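Local coordinates for protein hydrazine synthase subunit gamma (Candidatus Kuenenia stuttgartiensis, PDB 5C2V) that catalyses, as part of the hydrazine synthase complex, the three-electron reduction of nitric oxide to hydroxylamine, and carries two heme c groups in two alpha-helical lobes, at residues F161-A164 with D165-T169; Q172-G175 with Q176-F179; L279-I283 with N284-N288. All blocks are in the same frame, centred on the assembly; numbering follows the deposited sequence.

Contact 1 of 3, residues F161-A164 with D165-T169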
ATOM      1  N   PHE C 161      -2.655   2.839 -68.748  1.00 61.54           N
ATOM      2  CA  PHE C 161      -4.023   2.849 -69.260  1.00 75.75           C
ATOM      3  C   PHE C 161      -4.120   3.114 -70.762  1.00 77.10           C
ATOM      4  O   PHE C 161      -5.210   3.328 -71.293  1.00 61.89           O
ATOM      5  CB  PHE C 161      -4.858   3.870 -68.486  1.00 56.98           C
ATOM      6  CG  PHE C 161      -5.114   3.472 -67.061  1.00 78.01           C
ATOM      7  CD1 PHE C 161      -6.094   2.542 -66.757  1.00 82.80           C
ATOM      8  CD2 PHE C 161      -4.364   4.011 -66.029  1.00 79.51           C
ATOM      9  CE1 PHE C 161      -6.330   2.164 -65.449  1.00 77.65           C
ATOM     10  CE2 PHE C 161      -4.595   3.637 -64.719  1.00 73.59           C
ATOM     11  CZ  PHE C 161      -5.579   2.713 -64.429  1.00 82.05           C
ATOM     12  N   ARG C 162      -2.979   3.100 -71.441  1.00 73.65           N
ATOM     13  CA  ARG C 162      -2.940   3.357 -72.875  1.00 81.20           C
ATOM     14  C   ARG C 162      -2.602   2.076 -73.632  1.00 89.18           C
ATOM     15  O   ARG C 162      -2.026   1.146 -73.066  1.00 82.24           O
ATOM     16  CB  ARG C 162      -1.919   4.448 -73.205  1.00 69.22           C
ATOM     17  CG  ARG C 162      -2.059   5.704 -72.361  1.00 77.21           C
ATOM     18  CD  ARG C 162      -1.647   6.941 -73.141  1.00 58.39           C
ATOM     19  NE  ARG C 162      -0.208   6.994 -73.387  1.00 64.21           N
ATOM     20  CZ  ARG C 162       0.543   8.072 -73.187  1.00 68.92           C
ATOM     21  NH1 ARG C 162      -0.009   9.192 -72.740  1.00 48.74           N
ATOM     22  NH2 ARG C 162       1.844   8.034 -73.439  1.00 78.31           N
ATOM     23  N   ASN C 163      -2.985   2.031 -74.906  1.00 85.97           N
ATOM     24  CA  ASN C 163      -2.848   0.834 -75.733  1.00 62.13           C
ATOM     25  C   ASN C 163      -1.429   0.277 -75.759  1.00 58.32           C
ATOM     26  O   ASN C 163      -0.456   1.025 -75.673  1.00 66.97           O
ATOM     27  CB  ASN C 163      -3.290   1.126 -77.170  1.00 71.58           C
ATOM     28  CG  ASN C 163      -4.769   1.440 -77.280  1.00 75.49           C
ATOM     29  OD1 ASN C 163      -5.600   0.814 -76.623  1.00 66.12           O
ATOM     30  ND2 ASN C 163      -5.104   2.414 -78.118  1.00 83.58           N
ATOM     31  N   ALA C 164      -1.325  -1.045 -75.871  1.00 71.66           N
ATOM     32  CA  ALA C 164      -0.037  -1.710 -76.025  1.00 82.33           C
ATOM     33  C   ALA C 164       0.644  -1.248 -77.310  1.00 80.61           C
ATOM     34  O   ALA C 164       1.865  -1.328 -77.446  1.00 66.46           O
ATOM     35  CB  ALA C 164      -0.211  -3.220 -76.027  1.00 53.53           C
ATOM     36  N   ASP C 165      -0.163  -0.755 -78.247  1.00 83.06           N
ATOM     37  CA  ASP C 165       0.337  -0.151 -79.475  1.00 84.84           C
ATOM     38  C   ASP C 165       1.094   1.138 -79.168  1.00 84.73           C
ATOM     39  O   ASP C 165       1.810   1.669 -80.016  1.00 80.41           O
ATOM     40  CB  ASP C 165      -0.817   0.135 -80.438  1.00 90.35           C
ATOM     41  CG  ASP C 165      -1.796  -1.018 -80.534  1.00104.27           C
ATOM     42  OD1 ASP C 165      -1.475  -2.116 -80.032  1.00 84.22           O
ATOM     43  OD2 ASP C 165      -2.891  -0.825 -81.107  1.00 81.88           O
ATOM     44  N   GLY C 166       0.919   1.640 -77.949  1.00 86.93           N
ATOM     45  CA  GLY C 166       1.569   2.861 -77.514  1.00 54.36           C
ATOM     46  C   GLY C 166       0.667   4.063 -77.695  1.00 60.54           C
ATOM     47  O   GLY C 166       0.854   5.097 -77.053  1.00 53.58           O
ATOM     48  N   SER C 167      -0.323   3.918 -78.569  1.00 77.14           N
ATOM     49  CA  SER C 167      -1.243   5.006 -78.875  1.00 84.22           C
ATOM     50  C   SER C 167      -2.240   5.220 -77.745  1.00 85.99           C
ATOM     51  O   SER C 167      -2.239   4.492 -76.752  1.00 88.48           O
ATOM     52  CB  SER C 167      -1.988   4.721 -80.180  1.00 82.80           C
ATOM     53  OG  SER C 167      -2.492   3.396 -80.199  1.00 69.89           O
ATOM     54  N   LEU C 168      -3.097   6.219 -77.905  1.00 79.95           N
ATOM     55  CA  LEU C 168      -4.126   6.485 -76.913  1.00 84.34           C
ATOM     56  C   LEU C 168      -5.386   5.713 -77.277  1.00 83.75           C
ATOM     57  O   LEU C 168      -5.444   5.072 -78.327  1.00 88.23           O
ATOM     58  CB  LEU C 168      -4.424   7.986 -76.824  1.00 76.80           C
ATOM     59  CG  LEU C 168      -3.565   8.857 -75.898  1.00 81.62           C
ATOM     60  CD1 LEU C 168      -2.086   8.767 -76.241  1.00 72.96           C
ATOM     61  CD2 LEU C 168      -4.031  10.309 -75.940  1.00 73.08           C
ATOM     62  N   THR C 169      -6.394   5.783 -76.416  1.00 85.35           N
ATOM     63  CA  THR C 169      -7.698   5.229 -76.744  1.00 75.27           C
ATOM     64  C   THR C 169      -8.579   6.379 -77.233  1.00 73.19           C
ATOM     65  O   THR C 169      -8.160   7.533 -77.181  1.00 70.78           O
ATOM     66  CB  THR C 169      -8.331   4.520 -75.529  1.00 75.26           C
ATOM     67  OG1 THR C 169      -8.725   5.497 -74.562  1.00 56.93           O
ATOM     68  CG2 THR C 169      -7.331   3.556 -74.892  1.00 58.69           C
TER
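Gly166 N donates to Asn163 O over 2.7 Å, closing a tight reversal of the chain. A second, weak backbone bond runs from Asn163 N to Ser167 O at 3.2 Å. The Asn163 side chain reaches across the reversal: with CG beside the backbone N (chi1 -66°), ND2 makes a long, weak bond to Ser167 OG at 3.5 Å. OD1 faces the methyl of Thr169, whose CG2 lies 3.7 Å away. Residues 163-166 form a type I beta turn, closed by the bond from Gly166 N to Asn163 O, with Ala164 and Asp165 at its exposed corners; it belongs to the loop between helix 141-152 and helix 170-179. Gly166 takes a positive phi of 95°, where a side chain would press on the preceding carbonyl.

Beside the turn, Arg162 and Leu168 run side by side in the same direction. Leu168 CD1 touches Arg162 CD at 3.6 Å and lies over one face of the guanidinium. Bends at chi2 and chi3 bring the arginine chain alongside this methyl.

Farther out, Thr169 is the N-cap of helix 170-179, its OG1 accepting from Gln172 N. Leu168 also packs on Met195, Lys173 and Gln176. At the other end, the Phe161 ring makes a cation-pi contact with Lys312 and touches Met119 of the hydrazine synthase beta subunit.

Contact 2 of 3, residues Q172-G175 with Q176-F179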
ATOM      1  N   GLN C 172      -9.701   8.553 -74.283  1.00 63.85           N
ATOM      2  CA  GLN C 172      -8.602   9.438 -73.932  1.00 70.42           C
ATOM      3  C   GLN C 172      -8.412  10.527 -74.988  1.00 75.35           C
ATOM      4  O   GLN C 172      -8.153  11.686 -74.655  1.00 68.43           O
ATOM      5  CB  GLN C 172      -7.315   8.633 -73.752  1.00 67.45           C
ATOM      6  CG  GLN C 172      -7.365   7.651 -72.589  1.00 68.26           C
ATOM      7  CD  GLN C 172      -6.233   6.644 -72.617  1.00 75.53           C
ATOM      8  OE1 GLN C 172      -5.366   6.691 -73.489  1.00 80.89           O
ATOM      9  NE2 GLN C 172      -6.237   5.723 -71.659  1.00 64.45           N
ATOM     10  N   LYS C 173      -8.541  10.150 -76.258  1.00 74.74           N
ATOM     11  CA  LYS C 173      -8.501  11.117 -77.350  1.00 71.77           C
ATOM     12  C   LYS C 173      -9.664  12.091 -77.224  1.00 73.05           C
ATOM     13  O   LYS C 173      -9.522  13.283 -77.502  1.00 65.20           O
ATOM     14  CB  LYS C 173      -8.553  10.419 -78.710  1.00 66.99           C
ATOM     15  CG  LYS C 173      -7.253   9.762 -79.141  1.00 74.89           C
ATOM     16  CD  LYS C 173      -7.385   9.166 -80.534  1.00 81.25           C
ATOM     17  CE  LYS C 173      -6.735   7.794 -80.617  1.00 79.23           C
ATOM     18  NZ  LYS C 173      -7.663   6.770 -81.174  1.00 74.75           N
ATOM     19  N   ARG C 174     -10.818  11.570 -76.810  1.00 69.35           N
ATOM     20  CA  ARG C 174     -11.996  12.404 -76.593  1.00 69.19           C
ATOM     21  C   ARG C 174     -11.755  13.406 -75.468  1.00 74.80           C
ATOM     22  O   ARG C 174     -12.173  14.561 -75.554  1.00 59.81           O
ATOM     23  CB  ARG C 174     -13.216  11.538 -76.274  1.00 66.88           C
ATOM     24  CG  ARG C 174     -14.423  11.815 -77.152  1.00 76.75           C
ATOM     25  CD  ARG C 174     -15.575  10.865 -76.841  1.00 68.71           C
ATOM     26  NE  ARG C 174     -15.229   9.464 -77.073  1.00 76.15           N
ATOM     27  CZ  ARG C 174     -15.205   8.531 -76.125  1.00 85.95           C
ATOM     28  NH1 ARG C 174     -15.511   8.843 -74.874  1.00 91.66           N
ATOM     29  NH2 ARG C 174     -14.880   7.282 -76.431  1.00 88.10           N
ATOM     30  N   GLY C 175     -11.075  12.955 -74.417  1.00 58.71           N
ATOM     31  CA  GLY C 175     -10.781  13.804 -73.277  1.00 61.57           C
ATOM     32  C   GLY C 175      -9.708  14.840 -73.556  1.00 74.40           C
ATOM     33  O   GLY C 175      -9.702  15.915 -72.954  1.00 69.78           O
ATOM     34  N   GLN C 176      -8.798  14.518 -74.471  1.00 72.07           N
ATOM     35  CA  GLN C 176      -7.697  15.417 -74.806  1.00 68.64           C
ATOM     36  C   GLN C 176      -8.210  16.730 -75.395  1.00 74.19           C
ATOM     37  O   GLN C 176      -7.621  17.789 -75.182  1.00 77.87           O
ATOM     38  CB  GLN C 176      -6.734  14.745 -75.786  1.00 69.68           C
ATOM     39  CG  GLN C 176      -5.488  15.561 -76.097  1.00 61.56           C
ATOM     40  CD  GLN C 176      -4.554  14.857 -77.062  1.00 71.19           C
ATOM     41  OE1 GLN C 176      -4.920  13.856 -77.677  1.00 80.78           O
ATOM     42  NE2 GLN C 176      -3.339  15.375 -77.194  1.00 60.49           N
ATOM     43  N   LYS C 177      -9.315  16.653 -76.130  1.00 71.71           N
ATOM     44  CA  LYS C 177      -9.915  17.839 -76.730  1.00 83.53           C
ATOM     45  C   LYS C 177     -10.532  18.749 -75.671  1.00 74.64           C
ATOM     46  O   LYS C 177     -10.466  19.973 -75.779  1.00 75.53           O
ATOM     47  CB  LYS C 177     -10.969  17.441 -77.764  1.00 76.69           C
ATOM     48  CG  LYS C 177     -10.395  16.818 -79.025  1.00 79.40           C
ATOM     49  CD  LYS C 177     -11.493  16.499 -80.025  1.00 90.23           C
ATOM     50  CE  LYS C 177     -12.402  15.394 -79.519  1.00 87.16           C
ATOM     51  NZ  LYS C 177     -11.664  14.109 -79.397  1.00 75.76           N
ATOM     52  N   ILE C 178     -11.132  18.143 -74.650  1.00 75.49           N
ATOM     53  CA  ILE C 178     -11.703  18.896 -73.539  1.00 79.26           C
ATOM     54  C   ILE C 178     -10.588  19.541 -72.720  1.00 61.01           C
ATOM     55  O   ILE C 178     -10.689  20.700 -72.311  1.00 62.97           O
ATOM     56  CB  ILE C 178     -12.577  17.998 -72.629  1.00 68.34           C
ATOM     57  CG1 ILE C 178     -13.981  17.832 -73.218  1.00 75.45           C
ATOM     58  CG2 ILE C 178     -12.687  18.581 -71.230  1.00 80.88           C
ATOM     59  CD1 ILE C 178     -14.070  16.850 -74.364  1.00 72.02           C
ATOM     60  N   PHE C 179      -9.517  18.783 -72.501  1.00 54.54           N
ATOM     61  CA  PHE C 179      -8.355  19.266 -71.763  1.00 77.68           C
ATOM     62  C   PHE C 179      -7.729  20.489 -72.428  1.00 73.25           C
ATOM     63  O   PHE C 179      -7.405  21.474 -71.765  1.00 66.22           O
ATOM     64  CB  PHE C 179      -7.314  18.149 -71.637  1.00 74.96           C
ATOM     65  CG  PHE C 179      -6.112  18.521 -70.811  1.00 76.05           C
ATOM     66  CD1 PHE C 179      -6.106  18.316 -69.442  1.00 79.42           C
ATOM     67  CD2 PHE C 179      -4.979  19.054 -71.407  1.00 70.83           C
ATOM     68  CE1 PHE C 179      -5.000  18.648 -68.680  1.00 74.08           C
ATOM     69  CE2 PHE C 179      -3.871  19.389 -70.651  1.00 63.30           C
ATOM     70  CZ  PHE C 179      -3.882  19.185 -69.286  1.00 65.99           C
TER
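Residues 172-175 and 176-179 meet as successive turns of one alpha-helix, helix 170-179, which lies within the cytochrome c region that carries heme c #2. The i to i+4 backbone ladder holds them together. Gln176 N donates to Gln172 O at 2.9 Å and also makes a weak bond to Lys173 O. One turn on, Phe179 N reaches Gly175 O at 2.9 Å.

One side of the helix packs on helix 301-312. Ile178 and Phe179 both touch Leu307 there, Gln176 touches Tyr310, and the Phe179 ring meets the Tyr310 ring edge-to-face; Phe179 also packs on Cys186, close to the heme. Arg174 reaches the same helix through a salt bridge from NH1 to Asp306. Ile178 folds back along its own helix, with CD1 against the Arg174 carbonyl.

Lys177, an exposed residue, also turns back toward the N-terminal end. Its chain bends at chi3 and chi4 (-67° and -65°), which carries the ammonium past Arg174 CA. There Lys177 NZ donates to Lys173 O at 3.0 Å, from above the carbonyl plane.

Contact 3 of 3, residues L279-I283 with N284-N288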
ATOM      1  N   LEU C 279      -9.905  11.737 -59.140  1.00 68.59           N
ATOM      2  CA  LEU C 279      -9.557  12.672 -60.206  1.00 49.48           C
ATOM      3  C   LEU C 279     -10.748  13.554 -60.566  1.00 49.57           C
ATOM      4  O   LEU C 279     -10.604  14.760 -60.783  1.00 71.33           O
ATOM      5  CB  LEU C 279      -9.068  11.913 -61.442  1.00 32.02           C
ATOM      6  CG  LEU C 279      -7.677  11.282 -61.351  1.00 39.58           C
ATOM      7  CD1 LEU C 279      -7.477  10.249 -62.445  1.00 42.68           C
ATOM      8  CD2 LEU C 279      -6.612  12.363 -61.441  1.00 52.88           C
ATOM      9  N   MET C 280     -11.923  12.935 -60.609  1.00 42.81           N
ATOM     10  CA  MET C 280     -13.175  13.622 -60.905  1.00 45.36           C
ATOM     11  C   MET C 280     -13.414  14.814 -59.979  1.00 61.71           C
ATOM     12  O   MET C 280     -13.995  15.821 -60.386  1.00 73.02           O
ATOM     13  CB  MET C 280     -14.341  12.635 -60.802  1.00 41.89           C
ATOM     14  CG  MET C 280     -15.710  13.237 -61.060  1.00 69.77           C
ATOM     15  SD  MET C 280     -15.908  13.843 -62.746  1.00 66.94           S
ATOM     16  CE  MET C 280     -17.592  14.444 -62.677  1.00 76.12           C
ATOM     17  N   ASP C 281     -12.950  14.700 -58.739  1.00 60.59           N
ATOM     18  CA  ASP C 281     -13.162  15.742 -57.740  1.00 56.69           C
ATOM     19  C   ASP C 281     -12.281  16.970 -57.974  1.00 53.99           C
ATOM     20  O   ASP C 281     -12.516  18.025 -57.389  1.00 52.32           O
ATOM     21  CB  ASP C 281     -12.916  15.189 -56.334  1.00 64.43           C
ATOM     22  CG  ASP C 281     -13.863  14.059 -55.977  1.00 59.82           C
ATOM     23  OD1 ASP C 281     -15.050  14.339 -55.702  1.00 47.62           O
ATOM     24  OD2 ASP C 281     -13.420  12.891 -55.964  1.00 64.44           O
ATOM     25  N   THR C 282     -11.275  16.834 -58.835  1.00 53.24           N
ATOM     26  CA  THR C 282     -10.386  17.952 -59.154  1.00 64.13           C
ATOM     27  C   THR C 282     -11.008  18.836 -60.230  1.00 57.05           C
ATOM     28  O   THR C 282     -10.429  19.838 -60.652  1.00 50.03           O
ATOM     29  CB  THR C 282      -9.009  17.464 -59.638  1.00 60.50           C
ATOM     30  OG1 THR C 282      -9.167  16.683 -60.829  1.00 59.12           O
ATOM     31  CG2 THR C 282      -8.338  16.617 -58.571  1.00 65.16           C
ATOM     32  N   ILE C 283     -12.204  18.447 -60.651  1.00 63.25           N
ATOM     33  CA  ILE C 283     -12.870  18.988 -61.827  1.00 68.23           C
ATOM     34  C   ILE C 283     -14.273  19.475 -61.474  1.00 71.43           C
ATOM     35  O   ILE C 283     -14.622  20.633 -61.706  1.00 95.19           O
ATOM     36  CB  ILE C 283     -12.931  17.947 -62.957  1.00 64.40           C
ATOM     37  CG1 ILE C 283     -11.514  17.542 -63.368  1.00 65.17           C
ATOM     38  CG2 ILE C 283     -13.678  18.497 -64.147  1.00 70.25           C
ATOM     39  CD1 ILE C 283     -11.465  16.455 -64.412  1.00 65.37           C
ATOM     40  N   ASN C 284     -15.070  18.574 -60.906  1.00 63.87           N
ATOM     41  CA  ASN C 284     -16.503  18.768 -60.681  1.00 68.79           C
ATOM     42  C   ASN C 284     -16.888  19.967 -59.806  1.00 57.35           C
ATOM     43  O   ASN C 284     -18.076  20.202 -59.573  1.00 54.24           O
ATOM     44  CB  ASN C 284     -17.098  17.494 -60.073  1.00 65.90           C
ATOM     45  CG  ASN C 284     -16.354  17.033 -58.830  1.00 76.73           C
ATOM     46  OD1 ASN C 284     -15.629  17.804 -58.203  1.00 78.54           O
ATOM     47  ND2 ASN C 284     -16.530  15.766 -58.473  1.00 60.65           N
ATOM     48  N   ASN C 285     -15.889  20.686 -59.295  1.00 51.24           N
ATOM     49  CA  ASN C 285     -16.099  21.891 -58.485  1.00 68.84           C
ATOM     50  C   ASN C 285     -16.766  21.583 -57.154  1.00 73.51           C
ATOM     51  O   ASN C 285     -17.698  22.268 -56.729  1.00 53.17           O
ATOM     52  CB  ASN C 285     -16.925  22.931 -59.251  1.00 65.56           C
ATOM     53  CG  ASN C 285     -16.196  23.485 -60.458  1.00 80.35           C
ATOM     54  OD1 ASN C 285     -14.971  23.601 -60.460  1.00 77.43           O
ATOM     55  ND2 ASN C 285     -16.949  23.830 -61.497  1.00 76.29           N
ATOM     56  N   THR C 286     -16.272  20.537 -56.504  1.00 65.62           N
ATOM     57  CA  THR C 286     -16.735  20.133 -55.186  1.00 69.10           C
ATOM     58  C   THR C 286     -15.768  20.644 -54.122  1.00 71.89           C
ATOM     59  O   THR C 286     -16.147  21.409 -53.235  1.00 63.83           O
ATOM     60  CB  THR C 286     -16.880  18.606 -55.083  1.00 71.08           C
ATOM     61  OG1 THR C 286     -15.690  17.979 -55.574  1.00 72.59           O
ATOM     62  CG2 THR C 286     -18.068  18.130 -55.908  1.00 52.33           C
ATOM     63  N   VAL C 287     -14.516  20.205 -54.216  1.00 66.52           N
ATOM     64  CA  VAL C 287     -13.497  20.543 -53.228  1.00 62.72           C
ATOM     65  C   VAL C 287     -12.754  21.849 -53.532  1.00 57.62           C
ATOM     66  O   VAL C 287     -11.801  22.197 -52.834  1.00 60.24           O
ATOM     67  CB  VAL C 287     -12.463  19.408 -53.095  1.00 71.65           C
ATOM     68  CG1 VAL C 287     -13.129  18.152 -52.558  1.00 75.07           C
ATOM     69  CG2 VAL C 287     -11.800  19.134 -54.433  1.00 72.99           C
ATOM     70  N   ASN C 288     -13.175  22.564 -54.573  1.00 74.27           N
ATOM     71  CA  ASN C 288     -12.595  23.873 -54.878  1.00 60.24           C
ATOM     72  C   ASN C 288     -13.650  24.900 -55.288  1.00 51.80           C
ATOM     73  O   ASN C 288     -14.783  24.542 -55.609  1.00 62.10           O
ATOM     74  CB  ASN C 288     -11.538  23.750 -55.979  1.00 57.74           C
ATOM     75  CG  ASN C 288     -12.090  23.151 -57.257  1.00 67.02           C
ATOM     76  OD1 ASN C 288     -12.670  23.852 -58.087  1.00 54.95           O
ATOM     77  ND2 ASN C 288     -11.906  21.846 -57.427  1.00 66.30           N
TER
HETATM   78  O   HOH W   1     -15.758  15.760 -53.460  1.00 55.43           O
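Asn284 N donates to Met280 O at 3.0 Å, a bond that ties the 3-10 turn 279-282 to the loop following it. Met280 O also accepts from Ile283 N, and thus two successive amides grip one carbonyl. This is the compact part of the contact. The Asn284 side chain folds back over the turn, its CG set between the backbone N and the carbonyl carbon (chi1 53°), which lays the amide against Asp281 CA. The Met280 side chain crosses it, with CG 3.7 Å from Asn284 ND2. Thr286 OG1 donates to Asn284 OD1 at 2.6 Å from above the carbonyl plane, which holds the amide oxygen. Within the turn, Thr282 N donates to Leu279 O. Nearby, Val287 CG2 packs against the Asp281 carbonyl.

The water-bearing side is held more loosely. Asp281 and Asn284 point the same way with carboxylate and amide planes 67° apart, and their link, Asn284 ND2 to Asp281 OD1, is straight but long and weak at 3.5 Å. Asp281 OD1 and Thr286 OG1 do not bond directly: a water bridges them, donating to Asp281 OD1 at 2.7 Å and to Thr286 OG1 at 3.1 Å. The other carboxylate oxygen, Asp281 OD2, accepts from Thr278 N.

Thr282 O accepts from ND1 of His293, an axial ligand of the heme c #2 iron, a bond that probably helps to orient the imidazole. The whole segment belongs to the long loop between strand 256-257 and helix 301-312, with Met280 and Ile283 packed on Leu304 of that helix.

The three contacts follow one another along the chain. Contact 1 ends at the N-cap of helix 170-179, which holds contact 2; their centres are about 14 Å apart, and Gln172 NE2 of contact 2 probably donates to Phe161 O of contact 1. Contact 3 comes much later, in the loop before helix 301-312, its centre about 17 Å from that of contact 2 and about 26 Å from that of contact 1. Contacts 2 and 3 do not touch, but all three reach helix 301-312, contact 1 through Lys312. Contacts 2 and 3 lie within the cytochrome c region and approach heme c #2, which probably serves in electron transfer, while contact 1 extends toward the beta subunit.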